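Local coordinates for protein carboxylic ester hydrolase (Aspergillus niger, PDB 7K4O) that probably hydrolyses the ester bonds of tannins as a serine esterase of the tannase family, and is captured here with gallic acid in its pocket, at residues L80-P83 against T84-Q87; G354-A358 against L359-K363; E449-N452 against E453-R456. All blocks are in the same frame, centred on the assembly; numbering follows the deposited sequence. Where two conformers were deposited one is given.

Contact 1. Residues L80-P83 against T84-Q87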
# COMPACT_ATOMS: atom_id res chain seq x y z
N LEU A 80 -18.12 -8.88 -14.45
CA LEU A 80 -18.15 -10.31 -14.85
C LEU A 80 -17.64 -10.48 -16.27
O LEU A 80 -18.18 -9.88 -17.21
CB LEU A 80 -19.58 -10.80 -14.76
CG LEU A 80 -20.28 -10.76 -13.42
CD1 LEU A 80 -21.72 -11.19 -13.56
CD2 LEU A 80 -19.58 -11.65 -12.39
N PRO A 81 -16.57 -11.24 -16.47
CA PRO A 81 -16.17 -11.59 -17.84
C PRO A 81 -17.27 -12.31 -18.62
O PRO A 81 -18.17 -12.93 -18.09
CB PRO A 81 -15.00 -12.57 -17.66
CG PRO A 81 -14.50 -12.29 -16.22
CD PRO A 81 -15.69 -11.82 -15.43
N ALA A 82 -17.17 -12.21 -19.93
CA ALA A 82 -17.99 -13.04 -20.82
C ALA A 82 -17.76 -14.51 -20.41
O ALA A 82 -16.63 -14.89 -20.09
CB ALA A 82 -17.57 -12.80 -22.24
N PRO A 83 -18.80 -15.34 -20.50
CA PRO A 83 -18.63 -16.76 -20.15
C PRO A 83 -17.49 -17.47 -20.85
O PRO A 83 -16.78 -18.22 -20.17
CB PRO A 83 -20.00 -17.33 -20.52
CG PRO A 83 -20.96 -16.21 -20.32
CD PRO A 83 -20.20 -14.99 -20.79
N THR A 84 -17.18 -17.10 -22.10
CA THR A 84 -16.09 -17.80 -22.82
C THR A 84 -14.74 -17.31 -22.31
O THR A 84 -13.77 -17.98 -22.57
CB THR A 84 -16.25 -17.71 -24.35
OG1 THR A 84 -16.33 -16.33 -24.74
CG2 THR A 84 -17.47 -18.48 -24.79
N ASP A 85 -14.68 -16.19 -21.58
CA ASP A 85 -13.42 -15.64 -21.06
C ASP A 85 -13.23 -15.91 -19.55
O ASP A 85 -12.13 -15.70 -19.08
CB ASP A 85 -13.42 -14.12 -21.22
CG ASP A 85 -13.35 -13.65 -22.68
OD1 ASP A 85 -12.71 -14.37 -23.48
OD2 ASP A 85 -13.90 -12.53 -22.98
N PHE A 86 -14.26 -16.39 -18.88
CA PHE A 86 -14.19 -16.66 -17.42
C PHE A 86 -13.29 -17.88 -17.18
O PHE A 86 -13.41 -18.92 -17.90
CB PHE A 86 -15.57 -16.94 -16.88
CG PHE A 86 -15.57 -17.28 -15.42
CD1 PHE A 86 -15.14 -16.37 -14.45
CD2 PHE A 86 -15.94 -18.54 -14.99
CE1 PHE A 86 -15.15 -16.74 -13.11
CE2 PHE A 86 -15.99 -18.89 -13.65
CZ PHE A 86 -15.58 -17.99 -12.71
N GLN A 87 -12.38 -17.76 -16.23
CA GLN A 87 -11.35 -18.80 -15.97
C GLN A 87 -11.36 -19.23 -14.50
O GLN A 87 -10.26 -19.54 -13.96
CB GLN A 87 -9.98 -18.28 -16.41
CG GLN A 87 -9.99 -18.12 -17.92
CD GLN A 87 -8.68 -18.04 -18.64
OE1 GLN A 87 -7.72 -17.45 -18.20
NE2 GLN A 87 -8.67 -18.60 -19.83
O HOH W 1 -14.69 -10.88 -20.89
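A82 and D85 close a type I beta turn just after strand 74-81, where the chain of this alpha/beta-hydrolase-clan enzyme leaves that strand on its way to strand 89-93. The corners are P83 and T84, and the fixed phi of P83 suits the first of them. Backbone bonds converge on the carbonyl of A82. D85 N reaches A82 O at 2.8 Å with an N-H...O angle of 148°. F86 N is held less firmly: it makes one weak bond to A82 O at 3.1 Å and another, also weak, to P83 O at 3.4 Å. The second of these wraps a further turn over the first, so the chain coils through D85 before it straightens at F86.

P81 directs its CB toward the returning chain, and the apolar contact across the turn is P81 CB to F86 CB, 4.5 Å. With CG of F86 anti to the backbone N (chi1 177°), the phenyl ring leads away from the turn, with P81 CG near its edge, close to the ring plane. The same ring stacks on Y170, while P83 and A82 rest on L9 and L6 of helix 6-9, so the turn is bedded on the N-terminal part of the chain.

The polar side chain of D85 folds back over the turn, with OD2 3.8 Å from the methyl CB of A82. One water completes the link, accepting from A82 N at 3.0 Å and donating to D85 OD2 at 2.8 Å.

Contact 2. Residues G354-A358 against L359-K363. With NAG (2-acetamido-2-deoxy-beta-D-glucopyranose), chain E.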
# COMPACT_ATOMS: atom_id res chain seq x y z
N GLY A 354 -2.17 14.92 10.07
CA GLY A 354 -3.18 15.75 10.74
C GLY A 354 -4.53 15.09 10.74
O GLY A 354 -5.27 15.16 11.77
N GLU A 355 -4.90 14.46 9.63
CA GLU A 355 -6.22 13.84 9.55
C GLU A 355 -6.32 12.71 10.59
O GLU A 355 -7.43 12.53 11.17
CB GLU A 355 -6.52 13.30 8.15
CG GLU A 355 -7.86 12.56 8.09
CD GLU A 355 -8.51 12.47 6.74
OE1 GLU A 355 -7.83 12.74 5.73
OE2 GLU A 355 -9.71 12.15 6.70
N TYR A 356 -5.31 11.87 10.76
CA TYR A 356 -5.35 10.78 11.76
C TYR A 356 -5.66 11.39 13.15
O TYR A 356 -6.60 10.94 13.83
CB TYR A 356 -4.09 9.95 11.79
CG TYR A 356 -4.03 9.03 12.97
CD1 TYR A 356 -5.00 8.07 13.15
CD2 TYR A 356 -3.05 9.11 13.94
CE1 TYR A 356 -5.02 7.25 14.26
CE2 TYR A 356 -3.00 8.23 15.01
CZ TYR A 356 -3.99 7.28 15.18
OH TYR A 356 -4.01 6.46 16.27
N ILE A 357 -4.90 12.40 13.54
CA ILE A 357 -5.11 13.00 14.90
C ILE A 357 -6.51 13.59 14.99
O ILE A 357 -7.24 13.31 15.98
CB ILE A 357 -4.00 14.00 15.25
CG1 ILE A 357 -2.62 13.35 15.22
CG2 ILE A 357 -4.32 14.68 16.59
CD1 ILE A 357 -2.46 12.06 15.99
N ALA A 358 -6.93 14.38 14.01
CA ALA A 358 -8.24 15.06 14.07
C ALA A 358 -9.38 14.04 14.05
O ALA A 358 -10.38 14.22 14.77
CB ALA A 358 -8.37 16.07 12.96
N LEU A 359 -9.31 13.02 13.17
CA LEU A 359 -10.45 12.12 12.90
C LEU A 359 -10.53 10.98 13.93
O LEU A 359 -11.62 10.64 14.34
CB LEU A 359 -10.29 11.51 11.51
CG LEU A 359 -11.49 10.70 11.03
CD1 LEU A 359 -12.70 11.58 10.78
CD2 LEU A 359 -11.06 9.90 9.80
N LEU A 360 -9.41 10.33 14.23
CA LEU A 360 -9.44 9.05 14.95
C LEU A 360 -8.86 9.18 16.37
O LEU A 360 -9.02 8.26 17.14
CB LEU A 360 -8.73 8.00 14.13
CG LEU A 360 -9.52 7.52 12.90
CD1 LEU A 360 -8.57 6.82 11.95
CD2 LEU A 360 -10.64 6.61 13.34
N VAL A 361 -8.21 10.28 16.70
CA VAL A 361 -7.75 10.53 18.08
C VAL A 361 -8.70 11.54 18.73
O VAL A 361 -9.41 11.18 19.69
CB VAL A 361 -6.28 10.97 18.11
CG1 VAL A 361 -5.86 11.27 19.55
CG2 VAL A 361 -5.37 9.91 17.48
N ASP A 362 -8.80 12.73 18.17
CA ASP A 362 -9.68 13.81 18.70
C ASP A 362 -11.13 13.58 18.32
O ASP A 362 -12.07 14.10 18.99
CB ASP A 362 -9.20 15.16 18.20
CG ASP A 362 -7.81 15.57 18.69
OD1 ASP A 362 -7.27 14.93 19.60
OD2 ASP A 362 -7.26 16.52 18.10
N LYS A 363 -11.37 12.89 17.20
CA LYS A 363 -12.73 12.54 16.73
C LYS A 363 -13.57 13.80 16.49
O LYS A 363 -14.79 13.78 16.72
CB LYS A 363 -13.38 11.54 17.67
CG LYS A 363 -12.58 10.25 17.84
CD LYS A 363 -13.11 9.38 18.95
CE LYS A 363 -12.37 8.08 19.21
NZ LYS A 363 -10.96 8.22 19.66
C1 NAG E . -11.08 18.55 19.12
C2 NAG E . -11.25 19.97 19.74
C3 NAG E . -10.02 20.39 20.48
C4 NAG E . -9.75 19.32 21.58
C5 NAG E . -9.64 17.95 20.92
C6 NAG E . -9.57 16.88 22.00
C7 NAG E . -12.78 21.37 18.41
C8 NAG E . -12.86 22.29 17.24
N2 NAG E . -11.58 20.89 18.66
O3 NAG E . -10.43 21.65 21.01
O4 NAG E . -8.46 19.51 22.17
O5 NAG E . -10.79 17.69 20.17
O6 NAG E . -10.87 16.53 22.52
O7 NAG E . -13.74 21.14 19.09
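I357 O is gripped by two backbone donors as helix 351-361 widens into a pi-type turn. D362 N, five residues on, points almost straight down the carbonyl at 2.8 Å, with an N-H...O angle of 176°; V361 N arrives at 3.3 Å from above the carbonyl plane. Just before it the spacing is still alpha-helical, L359 N bonding to E355 O and L360 N to Y356 O, while V361 N adds a weak bond to Y356 O.

The Y356 ring takes V361 CG2 over one face, a CH-pi contact 4.0 Å from the centroid and displaced toward the rim, whereas L360 CD1 sits at its edge, in plane. V361 places CG2 beside its backbone N (CG1 anti, chi1 178°), and from there the methyl also meets I357 CD1 at 3.9 Å. D362 crosses the I357 side chain obliquely, OD2 3.8 Å from I357 CG2, and D362 CB is 3.6 Å from O5 of an N-acetylglucosamine.

K363, with positive phi, leaves the helix; its side chain runs extended and turns only at its last torsion, NZ donating to L360 O at 3.2 Å and forming a salt bridge with E389. Y356 meets the ring of W215, in helix 215-221, with the planes at about 75°, I357 and V361 bear on W382 of helix 376-390, and L360 reaches L142 of strand 141-142.

Contact 3. Residues E449-N452 against E453-R456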
# COMPACT_ATOMS: atom_id res chain seq x y z
N GLU A 449 13.73 -19.24 4.93
CA GLU A 449 13.39 -20.20 3.84
C GLU A 449 11.97 -20.70 4.05
O GLU A 449 11.23 -20.83 3.06
CB GLU A 449 14.36 -21.37 3.84
CG GLU A 449 14.11 -22.31 2.66
CD GLU A 449 12.96 -23.30 2.80
OE1 GLU A 449 12.68 -23.70 3.96
OE2 GLU A 449 12.38 -23.79 1.73
N ALA A 450 11.59 -21.03 5.28
CA ALA A 450 10.25 -21.58 5.56
C ALA A 450 9.19 -20.52 5.19
O ALA A 450 8.20 -20.85 4.46
CB ALA A 450 10.13 -22.02 6.98
N LEU A 451 9.40 -19.27 5.58
CA LEU A 451 8.41 -18.21 5.26
C LEU A 451 8.36 -17.94 3.74
O LEU A 451 7.27 -17.72 3.17
CB LEU A 451 8.75 -16.94 6.01
CG LEU A 451 7.72 -15.80 5.85
CD1 LEU A 451 6.32 -16.24 6.24
CD2 LEU A 451 8.14 -14.61 6.71
N ASN A 452 9.52 -17.95 3.09
CA ASN A 452 9.68 -17.68 1.65
C ASN A 452 9.06 -18.79 0.79
O ASN A 452 8.91 -18.56 -0.43
CB ASN A 452 11.15 -17.40 1.27
CG ASN A 452 11.52 -15.94 1.49
OD1 ASN A 452 10.63 -15.07 1.50
ND2 ASN A 452 12.81 -15.64 1.71
N GLU A 453 8.62 -19.87 1.37
CA GLU A 453 7.80 -20.85 0.60
C GLU A 453 6.43 -20.24 0.25
O GLU A 453 5.77 -20.74 -0.70
CB GLU A 453 7.54 -22.10 1.42
CG GLU A 453 8.77 -22.99 1.69
CD GLU A 453 8.48 -24.19 2.57
OE1 GLU A 453 9.42 -24.90 2.95
OE2 GLU A 453 7.31 -24.38 2.95
N TRP A 454 5.93 -19.25 0.98
CA TRP A 454 4.53 -18.80 0.79
C TRP A 454 4.32 -17.28 0.95
O TRP A 454 3.29 -16.78 0.54
CB TRP A 454 3.58 -19.61 1.68
CG TRP A 454 3.86 -19.45 3.14
CD1 TRP A 454 4.79 -20.14 3.85
CD2 TRP A 454 3.25 -18.51 4.06
NE1 TRP A 454 4.77 -19.75 5.18
CE2 TRP A 454 3.86 -18.72 5.32
CE3 TRP A 454 2.24 -17.54 3.96
CZ2 TRP A 454 3.50 -18.01 6.47
CZ3 TRP A 454 1.96 -16.78 5.10
CH2 TRP A 454 2.56 -17.04 6.31
N TYR A 455 5.25 -16.53 1.51
CA TYR A 455 5.11 -15.06 1.70
C TYR A 455 6.44 -14.43 1.32
O TYR A 455 7.41 -14.56 2.05
CB TYR A 455 4.70 -14.71 3.14
CG TYR A 455 4.80 -13.25 3.53
CD1 TYR A 455 4.85 -12.22 2.58
CD2 TYR A 455 4.80 -12.88 4.88
CE1 TYR A 455 4.97 -10.88 2.97
CE2 TYR A 455 4.88 -11.54 5.27
CZ TYR A 455 5.02 -10.55 4.31
OH TYR A 455 5.14 -9.25 4.68
N ARG A 456 6.49 -13.85 0.13
CA ARG A 456 7.69 -13.27 -0.48
C ARG A 456 7.52 -11.77 -0.59
O ARG A 456 6.45 -11.27 -0.93
CB ARG A 456 7.99 -13.96 -1.82
CG ARG A 456 8.22 -15.45 -1.66
CD ARG A 456 8.37 -16.22 -2.98
NE ARG A 456 9.66 -15.90 -3.55
CZ ARG A 456 10.82 -16.45 -3.19
NH1 ARG A 456 10.88 -17.40 -2.27
NH2 ARG A 456 11.92 -16.06 -3.80
O HOH W 2 6.77 -22.94 5.31
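Near the C-terminal end of helix 444-452 L451 O accepts two backbone bonds, from W454 N at 3.0 Å, well above the carbonyl plane, and from Y455 N at 2.9 Å, nearly in line with the C=O. E453 N bonds to A450 O and, weakly, to E449 O.

On the exposed side E449 and E453, four residues apart, share a zinc ion, bound by E449 OE2 and E453 OE1. E449 OE2 and E453 OE1 stand 3.4 Å apart, a spacing for two carboxylates that the metal between them probably makes tolerable. Their planes are turned 68° against each other: E449 bends at chi2 (-79°) to reach the ion, whereas E453 runs extended beyond CG. A water donates to both A450 O and E453 OE2, steadying the second oxygen of that carboxylate.

Beyond E453 the chain enters strand 455-460, the outermost strand at this end of the mixed alpha/beta-hydrolase sheet, where W454 and R456 bond through their backbones to V411 of the neighbouring strand 410-416. W454 CG lies between the backbone N and the carbonyl carbon (chi1 62°), which brings one face of the indole to L451 CD1, 3.3 Å from W454 CZ2; this is tight for two carbons. Y455 CB touches that same face, and L451 CD1 is 3.8 Å from Y455 CB. W454 also stacks on H405, and its NE1 is taken by Y439 OH.

R456 returns toward the helix end, its chain bent at chi3, and presents NH1 edge-on to N452 O at 2.9 Å, the oxygen lying in the guanidinium plane. NH2 of R456 bonds to T496 O, and N452 ND2 to W517 O.

How the contacts relate
Along the chain the three contacts come in series, 80-87, 354-363 and 449-456. Contacts 1 and 3 belong to the same mixed sheet, at the exit of strand 74-81 and the entry of outermost strand 455-460; their centres are 32 Å apart. Contact 2 lies in the long segment inserted between strands 205-209 and 410-416. Its centre is 44 Å from that of contact 1 and 37 Å from that of contact 3, which sits across the chain's centre. None touches another. Contact 2 lies near the ligand pocket: the side chain of Y356 is about 8 Å from the bound gallic acid, whose pocket includes L352 of the same helix.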